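Local coordinates for invasin (PDB 1P9H), which is the collagen-binding head domain of YadA, a trimeric autotransporter adhesin by which Yersinia attaches to and invades eukaryotic cells, at residues T124-A136 / S139-G153; G47-I60 / T63-G75. One frame throughout, in Å; residues are numbered along the deposited sequence.

Contact 1 (T124-A136 / S139-G153); sequences TGVAVGFNSKADA and SVAIGHSSHVAANHG
A136 O is gripped twice by S139: OG donates to it over 2.5 Å, tilted modestly from the carbonyl plane, while S139 N comes from well above that plane. With OG set between its own backbone N and carbonyl carbon (chi1 63°), the hydroxyl also rests 3.2 Å from A134 CB. K133 O takes V148 N almost head-on at 3.0 Å, and H147 ND1 adds a weak, longer bond, the imidazole meeting this oxygen with its edge. Strands 126-128 and 140-142 run parallel, their axes 4.7 Å apart at 7°; 133-134 and 147-148 also pair in parallel. These are successive coils of the left-handed parallel beta-roll that forms the YadA head. Inside a coil, S132 OG and S146 OG each fold back onto the carbonyl of the glycine opening their type II turn, G129 and G143. The turns themselves stack: N131 ND2 reaches S145 OG at 3.1 Å, nearly straight and in the amide plane, and a water donates to both N131 O and S146 O. F130 and H144 lie alongside each other, H144 ND1 being held by D160. On the face carrying V126, V128, V140 and I142, I142 CD1 packs 3.7 Å from V128 CG2; V128 and I142 pack on V126 and V140 of a neighbouring subunit.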
loop_
_atom_site.group_PDB
_atom_site.type_symbol
_atom_site.label_atom_id
_atom_site.label_comp_id
_atom_site.label_asym_id
_atom_site.label_seq_id
_atom_site.Cartn_x
_atom_site.Cartn_y
_atom_site.Cartn_z
ATOM N N THR A 124 14.744 0.749 -2.227
ATOM C CA THR A 124 13.938 1.732 -2.953
ATOM C C THR A 124 12.870 1.166 -3.883
ATOM O O THR A 124 12.463 1.826 -4.841
ATOM C CB THR A 124 14.868 2.644 -3.777
ATOM O OG1 THR A 124 16.100 2.819 -3.066
ATOM C CG2 THR A 124 14.242 4.006 -3.990
ATOM N N GLY A 125 12.411 -0.046 -3.599
ATOM C CA GLY A 125 11.397 -0.655 -4.437
ATOM C C GLY A 125 10.025 -0.626 -3.796
ATOM O O GLY A 125 9.849 -0.112 -2.688
ATOM N N VAL A 126 9.046 -1.172 -4.507
ATOM C CA VAL A 126 7.676 -1.240 -4.015
ATOM C C VAL A 126 7.100 -2.607 -4.344
ATOM O O VAL A 126 7.113 -3.034 -5.498
ATOM C CB VAL A 126 6.773 -0.175 -4.676
ATOM C CG1 VAL A 126 5.322 -0.393 -4.249
ATOM C CG2 VAL A 126 7.235 1.222 -4.291
ATOM N N ALA A 127 6.614 -3.298 -3.319
ATOM C CA ALA A 127 6.001 -4.605 -3.498
ATOM C C ALA A 127 4.676 -4.579 -2.752
ATOM O O ALA A 127 4.649 -4.370 -1.542
ATOM C CB ALA A 127 6.906 -5.706 -2.935
ATOM N N VAL A 128 3.580 -4.750 -3.482
ATOM C CA VAL A 128 2.259 -4.770 -2.865
ATOM C C VAL A 128 1.527 -6.014 -3.339
ATOM O O VAL A 128 1.339 -6.214 -4.540
ATOM C CB VAL A 128 1.418 -3.532 -3.241
ATOM C CG1 VAL A 128 0.074 -3.589 -2.518
ATOM C CG2 VAL A 128 2.152 -2.258 -2.855
ATOM N N GLY A 129 1.122 -6.851 -2.390
ATOM C CA GLY A 129 0.421 -8.074 -2.726
ATOM C C GLY A 129 1.042 -9.270 -2.036
ATOM O O GLY A 129 2.239 -9.275 -1.734
ATOM N N PHE A 130 0.231 -10.286 -1.775
ATOM C CA PHE A 130 0.723 -11.491 -1.131
ATOM C C PHE A 130 1.831 -12.102 -1.986
ATOM O O PHE A 130 1.646 -12.349 -3.175
ATOM C CB PHE A 130 -0.429 -12.486 -0.950
ATOM C CG PHE A 130 -0.046 -13.736 -0.211
ATOM C CD1 PHE A 130 0.566 -14.794 -0.873
ATOM C CD2 PHE A 130 -0.295 -13.853 1.153
ATOM C CE1 PHE A 130 0.925 -15.956 -0.186
ATOM C CE2 PHE A 130 0.059 -15.009 1.848
ATOM C CZ PHE A 130 0.669 -16.060 1.176
ATOM N N ASN A 131 2.987 -12.326 -1.370
ATOM C CA ASN A 131 4.139 -12.920 -2.046
ATOM C C ASN A 131 4.673 -12.121 -3.237
ATOM O O ASN A 131 5.325 -12.680 -4.121
ATOM C CB ASN A 131 3.809 -14.351 -2.488
ATOM C CG ASN A 131 5.048 -15.151 -2.840
ATOM O OD1 ASN A 131 6.026 -15.157 -2.089
ATOM N ND2 ASN A 131 5.012 -15.837 -3.977
ATOM N N SER A 132 4.395 -10.821 -3.268
ATOM C CA SER A 132 4.903 -9.971 -4.343
ATOM C C SER A 132 6.406 -9.817 -4.119
ATOM O O SER A 132 6.869 -9.800 -2.974
ATOM C CB SER A 132 4.209 -8.602 -4.327
ATOM O OG SER A 132 4.350 -7.947 -3.077
ATOM N N LYS A 133 7.169 -9.709 -5.202
ATOM C CA LYS A 133 8.620 -9.598 -5.094
ATOM C C LYS A 133 9.237 -8.568 -6.036
ATOM O O LYS A 133 9.253 -8.755 -7.252
ATOM C CB LYS A 133 9.269 -10.960 -5.380
ATOM C CG LYS A 133 8.837 -12.096 -4.466
ATOM C CD LYS A 133 9.407 -13.419 -4.971
ATOM C CE LYS A 133 8.956 -14.597 -4.122
ATOM N NZ LYS A 133 9.518 -14.541 -2.747
ATOM N N ALA A 134 9.743 -7.481 -5.464
ATOM C CA ALA A 134 10.400 -6.428 -6.232
ATOM C C ALA A 134 11.885 -6.659 -5.975
ATOM O O ALA A 134 12.513 -5.946 -5.188
ATOM C CB ALA A 134 9.973 -5.060 -5.719
ATOM N N ASP A 135 12.437 -7.668 -6.642
ATOM C CA ASP A 135 13.835 -8.051 -6.457
ATOM C C ASP A 135 14.876 -7.092 -7.003
ATOM O O ASP A 135 15.983 -7.011 -6.469
ATOM C CB ASP A 135 14.082 -9.442 -7.044
ATOM C CG ASP A 135 13.442 -10.551 -6.225
ATOM O OD1 ASP A 135 12.895 -10.265 -5.137
ATOM O OD2 ASP A 135 13.492 -11.715 -6.668
ATOM N N ALA A 136 14.545 -6.378 -8.071
ATOM C CA ALA A 136 15.486 -5.425 -8.638
ATOM C C ALA A 136 15.357 -4.133 -7.847
ATOM O O ALA A 136 14.259 -3.753 -7.446
ATOM C CB ALA A 136 15.169 -5.180 -10.109
ATOM N N SER A 139 12.533 -1.390 -8.301
ATOM C CA SER A 139 11.457 -2.015 -9.064
ATOM C C SER A 139 10.110 -1.922 -8.352
ATOM O O SER A 139 10.037 -1.564 -7.172
ATOM C CB SER A 139 11.791 -3.482 -9.370
ATOM O OG SER A 139 11.910 -4.256 -8.187
ATOM N N VAL A 140 9.047 -2.236 -9.086
ATOM C CA VAL A 140 7.682 -2.187 -8.567
ATOM C C VAL A 140 6.949 -3.466 -8.944
ATOM O O VAL A 140 6.893 -3.831 -10.115
ATOM C CB VAL A 140 6.905 -0.985 -9.165
ATOM C CG1 VAL A 140 5.447 -1.015 -8.712
ATOM C CG2 VAL A 140 7.562 0.322 -8.745
ATOM N N ALA A 141 6.390 -4.141 -7.945
ATOM C CA ALA A 141 5.647 -5.372 -8.171
ATOM C C ALA A 141 4.311 -5.252 -7.451
ATOM O O ALA A 141 4.269 -5.240 -6.220
ATOM C CB ALA A 141 6.433 -6.567 -7.634
ATOM N N ILE A 142 3.227 -5.151 -8.218
ATOM C CA ILE A 142 1.887 -5.017 -7.648
ATOM C C ILE A 142 1.022 -6.200 -8.050
ATOM O O ILE A 142 0.785 -6.426 -9.238
ATOM C CB ILE A 142 1.178 -3.727 -8.142
ATOM C CG1 ILE A 142 2.082 -2.505 -7.952
ATOM C CG2 ILE A 142 -0.134 -3.536 -7.388
ATOM C CD1 ILE A 142 2.422 -2.190 -6.506
ATOM N N GLY A 143 0.544 -6.945 -7.058
ATOM C CA GLY A 143 -0.295 -8.094 -7.329
ATOM C C GLY A 143 0.247 -9.361 -6.701
ATOM O O GLY A 143 1.450 -9.471 -6.440
ATOM N N HIS A 144 -0.640 -10.316 -6.444
ATOM C CA HIS A 144 -0.236 -11.589 -5.860
ATOM C C HIS A 144 0.848 -12.256 -6.703
ATOM O O HIS A 144 0.678 -12.465 -7.903
ATOM C CB HIS A 144 -1.433 -12.536 -5.757
ATOM C CG HIS A 144 -1.045 -13.970 -5.569
ATOM N ND1 HIS A 144 -1.285 -14.937 -6.522
ATOM C CD2 HIS A 144 -0.411 -14.597 -4.550
ATOM C CE1 HIS A 144 -0.816 -16.096 -6.099
ATOM N NE2 HIS A 144 -0.281 -15.918 -4.904
ATOM N N SER A 145 1.956 -12.596 -6.055
ATOM C CA SER A 145 3.079 -13.251 -6.709
ATOM C C SER A 145 3.614 -12.533 -7.944
ATOM O O SER A 145 4.145 -13.166 -8.860
ATOM C CB SER A 145 2.714 -14.701 -7.047
ATOM O OG SER A 145 2.619 -15.470 -5.855
ATOM N N SER A 146 3.465 -11.210 -7.973
ATOM C CA SER A 146 4.004 -10.424 -9.078
ATOM C C SER A 146 5.508 -10.470 -8.842
ATOM O O SER A 146 5.957 -10.583 -7.698
ATOM C CB SER A 146 3.476 -8.983 -9.036
ATOM O OG SER A 146 3.664 -8.378 -7.769
ATOM N N HIS A 147 6.302 -10.374 -9.901
ATOM C CA HIS A 147 7.734 -10.500 -9.707
ATOM C C HIS A 147 8.613 -9.794 -10.722
ATOM O O HIS A 147 8.476 -9.996 -11.930
ATOM C CB HIS A 147 8.069 -12.000 -9.676
ATOM C CG HIS A 147 9.528 -12.309 -9.547
ATOM N ND1 HIS A 147 10.365 -11.632 -8.687
ATOM C CD2 HIS A 147 10.285 -13.271 -10.127
ATOM C CE1 HIS A 147 11.573 -12.164 -8.741
ATOM N NE2 HIS A 147 11.553 -13.161 -9.606
ATOM N N VAL A 148 9.499 -8.944 -10.216
ATOM C CA VAL A 148 10.468 -8.257 -11.055
ATOM C C VAL A 148 11.798 -8.880 -10.652
ATOM O O VAL A 148 12.273 -8.677 -9.531
ATOM C CB VAL A 148 10.518 -6.739 -10.788
ATOM C CG1 VAL A 148 11.601 -6.099 -11.665
ATOM C CG2 VAL A 148 9.165 -6.109 -11.089
ATOM N N ALA A 149 12.382 -9.663 -11.553
ATOM C CA ALA A 149 13.651 -10.325 -11.280
ATOM C C ALA A 149 14.747 -9.304 -10.989
ATOM O O ALA A 149 14.726 -8.188 -11.508
ATOM C CB ALA A 149 14.038 -11.204 -12.456
ATOM N N ALA A 150 15.712 -9.704 -10.165
ATOM C CA ALA A 150 16.803 -8.827 -9.756
ATOM C C ALA A 150 17.607 -8.171 -10.878
ATOM O O ALA A 150 18.213 -7.121 -10.664
ATOM C CB ALA A 150 17.743 -9.585 -8.820
ATOM N N ASN A 151 17.614 -8.779 -12.062
ATOM C CA ASN A 151 18.357 -8.234 -13.195
ATOM C C ASN A 151 17.520 -7.347 -14.111
ATOM O O ASN A 151 18.006 -6.862 -15.130
ATOM C CB ASN A 151 18.990 -9.375 -14.008
ATOM C CG ASN A 151 17.964 -10.338 -14.582
ATOM O OD1 ASN A 151 16.996 -10.710 -13.913
ATOM N ND2 ASN A 151 18.186 -10.769 -15.820
ATOM N N HIS A 152 16.263 -7.118 -13.743
ATOM C CA HIS A 152 15.384 -6.285 -14.555
ATOM C C HIS A 152 15.272 -4.898 -13.934
ATOM O O HIS A 152 14.240 -4.522 -13.375
ATOM C CB HIS A 152 14.012 -6.948 -14.667
ATOM C CG HIS A 152 14.050 -8.270 -15.366
ATOM N ND1 HIS A 152 13.029 -9.191 -15.277
ATOM C CD2 HIS A 152 14.993 -8.829 -16.161
ATOM C CE1 HIS A 152 13.343 -10.262 -15.985
ATOM N NE2 HIS A 152 14.531 -10.068 -16.530
ATOM N N GLY A 153 16.361 -4.145 -14.041
ATOM C CA GLY A 153 16.416 -2.812 -13.476
ATOM C C GLY A 153 15.286 -1.872 -13.850
ATOM O O GLY A 153 14.829 -1.844 -14.994
HETATM O O HOH W 1 6.513 -13.073 -6.534
#

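Contact 2 (G47-I60 / T63-G75); sequences GLNASAKGIHSIAI and TAEAAKGAAVAVG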
loop_
_atom_site.group_PDB
_atom_site.type_symbol
_atom_site.label_atom_id
_atom_site.label_comp_id
_atom_site.label_asym_id
_atom_site.label_seq_id
_atom_site.Cartn_x
_atom_site.Cartn_y
_atom_site.Cartn_z
ATOM N N GLY A 47 11.342 -14.560 27.973
ATOM C CA GLY A 47 12.197 -13.980 26.954
ATOM C C GLY A 47 11.407 -13.419 25.787
ATOM O O GLY A 47 11.907 -13.358 24.664
ATOM N N LEU A 48 10.172 -13.004 26.052
ATOM C CA LEU A 48 9.316 -12.449 25.010
ATOM C C LEU A 48 9.233 -10.929 25.086
ATOM O O LEU A 48 8.383 -10.315 24.444
ATOM C CB LEU A 48 7.905 -13.029 25.119
ATOM C CG LEU A 48 7.751 -14.547 25.011
ATOM C CD1 LEU A 48 6.275 -14.902 25.077
ATOM C CD2 LEU A 48 8.361 -15.046 23.710
ATOM N N ASN A 49 10.114 -10.322 25.870
ATOM C CA ASN A 49 10.111 -8.872 26.017
ATOM C C ASN A 49 10.308 -8.131 24.701
ATOM O O ASN A 49 11.061 -8.569 23.830
ATOM C CB ASN A 49 11.201 -8.426 26.996
ATOM C CG ASN A 49 10.796 -8.597 28.447
ATOM O OD1 ASN A 49 11.552 -8.251 29.354
ATOM N ND2 ASN A 49 9.601 -9.126 28.674
ATOM N N ALA A 50 9.612 -7.006 24.570
ATOM C CA ALA A 50 9.731 -6.158 23.393
ATOM C C ALA A 50 10.952 -5.293 23.671
ATOM O O ALA A 50 11.357 -5.143 24.826
ATOM C CB ALA A 50 8.490 -5.292 23.240
ATOM N N SER A 51 11.535 -4.725 22.625
ATOM C CA SER A 51 12.722 -3.903 22.788
ATOM C C SER A 51 12.713 -2.651 21.915
ATOM O O SER A 51 12.848 -2.732 20.695
ATOM C CB SER A 51 13.968 -4.737 22.472
ATOM O OG SER A 51 15.151 -3.968 22.595
ATOM N N ALA A 52 12.542 -1.496 22.553
ATOM C CA ALA A 52 12.552 -0.213 21.859
ATOM C C ALA A 52 13.911 0.405 22.181
ATOM O O ALA A 52 14.073 1.069 23.205
ATOM C CB ALA A 52 11.425 0.674 22.375
ATOM N N LYS A 53 14.886 0.171 21.307
ATOM C CA LYS A 53 16.250 0.658 21.512
ATOM C C LYS A 53 16.561 2.056 21.001
ATOM O O LYS A 53 17.575 2.649 21.378
ATOM C CB LYS A 53 17.247 -0.311 20.877
ATOM C CG LYS A 53 17.224 -1.713 21.449
ATOM C CD LYS A 53 18.296 -2.562 20.787
ATOM C CE LYS A 53 18.337 -3.967 21.354
ATOM N NZ LYS A 53 19.450 -4.748 20.744
ATOM N N GLY A 54 15.709 2.588 20.137
ATOM C CA GLY A 54 15.973 3.910 19.610
ATOM C C GLY A 54 15.208 5.004 20.315
ATOM O O GLY A 54 14.134 4.765 20.873
ATOM N N ILE A 55 15.764 6.211 20.306
ATOM C CA ILE A 55 15.101 7.343 20.930
ATOM C C ILE A 55 13.802 7.568 20.162
ATOM O O ILE A 55 13.805 7.594 18.931
ATOM C CB ILE A 55 15.967 8.617 20.837
ATOM C CG1 ILE A 55 17.323 8.371 21.500
ATOM C CG2 ILE A 55 15.250 9.785 21.504
ATOM C CD1 ILE A 55 18.282 9.538 21.394
ATOM N N HIS A 56 12.697 7.713 20.887
ATOM C CA HIS A 56 11.390 7.934 20.273
ATOM C C HIS A 56 10.856 6.711 19.528
ATOM O O HIS A 56 9.840 6.804 18.843
ATOM C CB HIS A 56 11.451 9.122 19.308
ATOM C CG HIS A 56 11.824 10.415 19.964
ATOM N ND1 HIS A 56 12.491 11.420 19.296
ATOM C CD2 HIS A 56 11.609 10.874 21.219
ATOM C CE1 HIS A 56 12.672 12.443 20.113
ATOM N NE2 HIS A 56 12.146 12.137 21.286
ATOM N N SER A 57 11.527 5.569 19.659
ATOM C CA SER A 57 11.073 4.366 18.968
ATOM C C SER A 57 9.886 3.727 19.680
ATOM O O SER A 57 9.577 4.061 20.826
ATOM C CB SER A 57 12.212 3.346 18.826
ATOM O OG SER A 57 12.597 2.800 20.075
ATOM N N ILE A 58 9.221 2.812 18.981
ATOM C CA ILE A 58 8.054 2.115 19.504
ATOM C C ILE A 58 8.160 0.630 19.161
ATOM O O ILE A 58 8.316 0.267 17.995
ATOM C CB ILE A 58 6.756 2.673 18.869
ATOM C CG1 ILE A 58 6.591 4.151 19.227
ATOM C CG2 ILE A 58 5.545 1.865 19.338
ATOM C CD1 ILE A 58 5.467 4.831 18.470
ATOM N N ALA A 59 8.087 -0.222 20.180
ATOM C CA ALA A 59 8.153 -1.667 19.981
ATOM C C ALA A 59 7.026 -2.287 20.792
ATOM O O ALA A 59 6.994 -2.161 22.017
ATOM C CB ALA A 59 9.501 -2.214 20.442
ATOM N N ILE A 60 6.105 -2.951 20.101
ATOM C CA ILE A 60 4.951 -3.569 20.741
ATOM C C ILE A 60 4.764 -5.012 20.284
ATOM O O ILE A 60 4.691 -5.284 19.087
ATOM C CB ILE A 60 3.660 -2.780 20.404
ATOM C CG1 ILE A 60 3.808 -1.321 20.848
ATOM C CG2 ILE A 60 2.449 -3.434 21.074
ATOM C CD1 ILE A 60 2.634 -0.445 20.443
ATOM N N THR A 63 8.678 -10.232 21.624
ATOM C CA THR A 63 10.015 -10.098 21.022
ATOM C C THR A 63 10.185 -9.033 19.940
ATOM O O THR A 63 11.187 -9.019 19.226
ATOM C CB THR A 63 10.544 -11.449 20.458
ATOM O OG1 THR A 63 9.708 -11.906 19.389
ATOM C CG2 THR A 63 10.588 -12.499 21.561
ATOM N N ALA A 64 9.229 -8.117 19.848
ATOM C CA ALA A 64 9.269 -7.062 18.837
ATOM C C ALA A 64 10.464 -6.152 19.128
ATOM O O ALA A 64 10.780 -5.899 20.291
ATOM C CB ALA A 64 7.982 -6.249 18.870
ATOM N N GLU A 65 11.138 -5.672 18.087
ATOM C CA GLU A 65 12.270 -4.777 18.298
ATOM C C GLU A 65 12.360 -3.637 17.294
ATOM O O GLU A 65 12.310 -3.853 16.082
ATOM C CB GLU A 65 13.609 -5.536 18.283
ATOM C CG GLU A 65 14.803 -4.598 18.544
ATOM C CD GLU A 65 16.154 -5.292 18.530
ATOM O OE1 GLU A 65 16.287 -6.360 19.152
ATOM O OE2 GLU A 65 17.092 -4.748 17.908
ATOM N N ALA A 66 12.476 -2.422 17.823
ATOM C CA ALA A 66 12.648 -1.211 17.023
ATOM C C ALA A 66 14.064 -0.821 17.437
ATOM O O ALA A 66 14.276 -0.311 18.537
ATOM C CB ALA A 66 11.642 -0.141 17.443
ATOM N N ALA A 67 15.024 -1.071 16.552
ATOM C CA ALA A 67 16.437 -0.846 16.849
ATOM C C ALA A 67 17.021 0.556 16.812
ATOM O O ALA A 67 17.957 0.849 17.558
ATOM C CB ALA A 67 17.280 -1.760 15.961
ATOM N N LYS A 68 16.497 1.422 15.958
ATOM C CA LYS A 68 17.060 2.758 15.858
ATOM C C LYS A 68 16.069 3.896 16.030
ATOM O O LYS A 68 14.875 3.677 16.255
ATOM C CB LYS A 68 17.811 2.896 14.528
ATOM C CG LYS A 68 18.997 1.937 14.411
ATOM C CD LYS A 68 19.789 2.145 13.132
ATOM C CE LYS A 68 20.998 1.218 13.093
ATOM N NZ LYS A 68 21.825 1.416 11.870
ATOM N N GLY A 69 16.590 5.114 15.934
ATOM C CA GLY A 69 15.788 6.309 16.097
ATOM C C GLY A 69 14.421 6.340 15.444
ATOM O O GLY A 69 14.286 6.146 14.236
ATOM N N ALA A 70 13.409 6.585 16.270
ATOM C CA ALA A 70 12.019 6.706 15.845
ATOM C C ALA A 70 11.415 5.524 15.090
ATOM O O ALA A 70 10.308 5.636 14.564
ATOM C CB ALA A 70 11.854 7.981 15.024
ATOM N N ALA A 71 12.118 4.396 15.043
ATOM C CA ALA A 71 11.600 3.222 14.346
ATOM C C ALA A 71 10.357 2.684 15.054
ATOM O O ALA A 71 10.175 2.893 16.254
ATOM C CB ALA A 71 12.673 2.141 14.265
ATOM N N VAL A 72 9.510 1.984 14.307
ATOM C CA VAL A 72 8.274 1.428 14.850
ATOM C C VAL A 72 8.146 -0.044 14.486
ATOM O O VAL A 72 8.225 -0.405 13.314
ATOM C CB VAL A 72 7.043 2.179 14.283
ATOM C CG1 VAL A 72 5.748 1.554 14.803
ATOM C CG2 VAL A 72 7.112 3.652 14.663
ATOM N N ALA A 73 7.953 -0.888 15.493
ATOM C CA ALA A 73 7.792 -2.318 15.270
ATOM C C ALA A 73 6.600 -2.805 16.076
ATOM O O ALA A 73 6.593 -2.716 17.301
ATOM C CB ALA A 73 9.054 -3.071 15.694
ATOM N N VAL A 74 5.586 -3.304 15.383
ATOM C CA VAL A 74 4.395 -3.817 16.045
ATOM C C VAL A 74 4.089 -5.199 15.484
ATOM O O VAL A 74 3.853 -5.352 14.288
ATOM C CB VAL A 74 3.173 -2.897 15.818
ATOM C CG1 VAL A 74 1.954 -3.468 16.542
ATOM C CG2 VAL A 74 3.478 -1.493 16.324
ATOM N N GLY A 75 4.099 -6.201 16.356
ATOM C CA GLY A 75 3.832 -7.559 15.923
ATOM C C GLY A 75 4.849 -8.512 16.518
ATOM O O GLY A 75 6.002 -8.142 16.753
HETATM O O HOH W 2 12.561 -7.915 21.529
HETATM O O HOH W 3 18.855 -7.075 19.354
HETATM O O HOH W 4 8.328 6.521 16.490
#
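A66 CB presses into the neighbouring coil, 3.4 Å from I58 O and close to the methyl of A59 and CB of S57. A64 CB makes the matching approach to I60 O, also at 3.4 Å. Between the two layers stand the small side chains of S57, A59, A64 and A66. On the other face of strand 58-60 the side chains are large: I58 CD1 meets V72 CG2, and I60 CB meets V74 CG1 at 4.3 Å. Main-chain bonds hold these residues in register. I58 O receives A73 N at 2.8 Å, I60 N donates to A73 O, and the sheet of shorter strands is joined by S51 N to A64 O at 2.7 Å and by A66 N to S51 O. Each segment thus supplies one strand to each of two parallel sheets, the repeating coil of the left-handed beta-roll of the YadA head. At the bend, S57 OG lies between its own backbone N and carbonyl carbon (chi1 68°), which turns the hydroxyl back onto G54 O at 2.6 Å; S57 N binds the same oxygen from the same face of its plane. A70 N bonds to I55 O, linking this type II turn to the next, and a water donates to both H56 O and A70 O. On the outer surface the extended chains of K53 and E65 cross, making a long salt bridge from NZ to OE2 at 3.7 Å; a water that accepts from NZ and donates to E65 OE1 closes the pair. Farther out, Q23 OE1 receives A52 N and S25 OG is bonded to A50 N, fixing strand 51-52 against the preceding part of the chain. I60 packs on V22 of a neighbouring subunit and V74 on I58 of that same subunit, while I58 of this chain meets G75 of the third subunit.

Contact 2 lies near the N-terminal end of the roll and contact 1 farther along the chain, their centres 27 Å apart and their nearest atoms about 16 Å apart, with no touch. Both join neighbouring coils of the same two parallel sheets: strands 58-60 and 72-74 share one with 126-128 and 140-142, and strands 51-52 and 65-66 share the other with 133-134 and 147-148. In between, strands 86-88, 100-102 and 113-115 continue the first sheet. Branched aliphatic side chains of that sheet meet other subunits at both places, consistent with one trimer interface running the length of the head, whereas contact 2 alone carries the lysine-glutamate salt bridge.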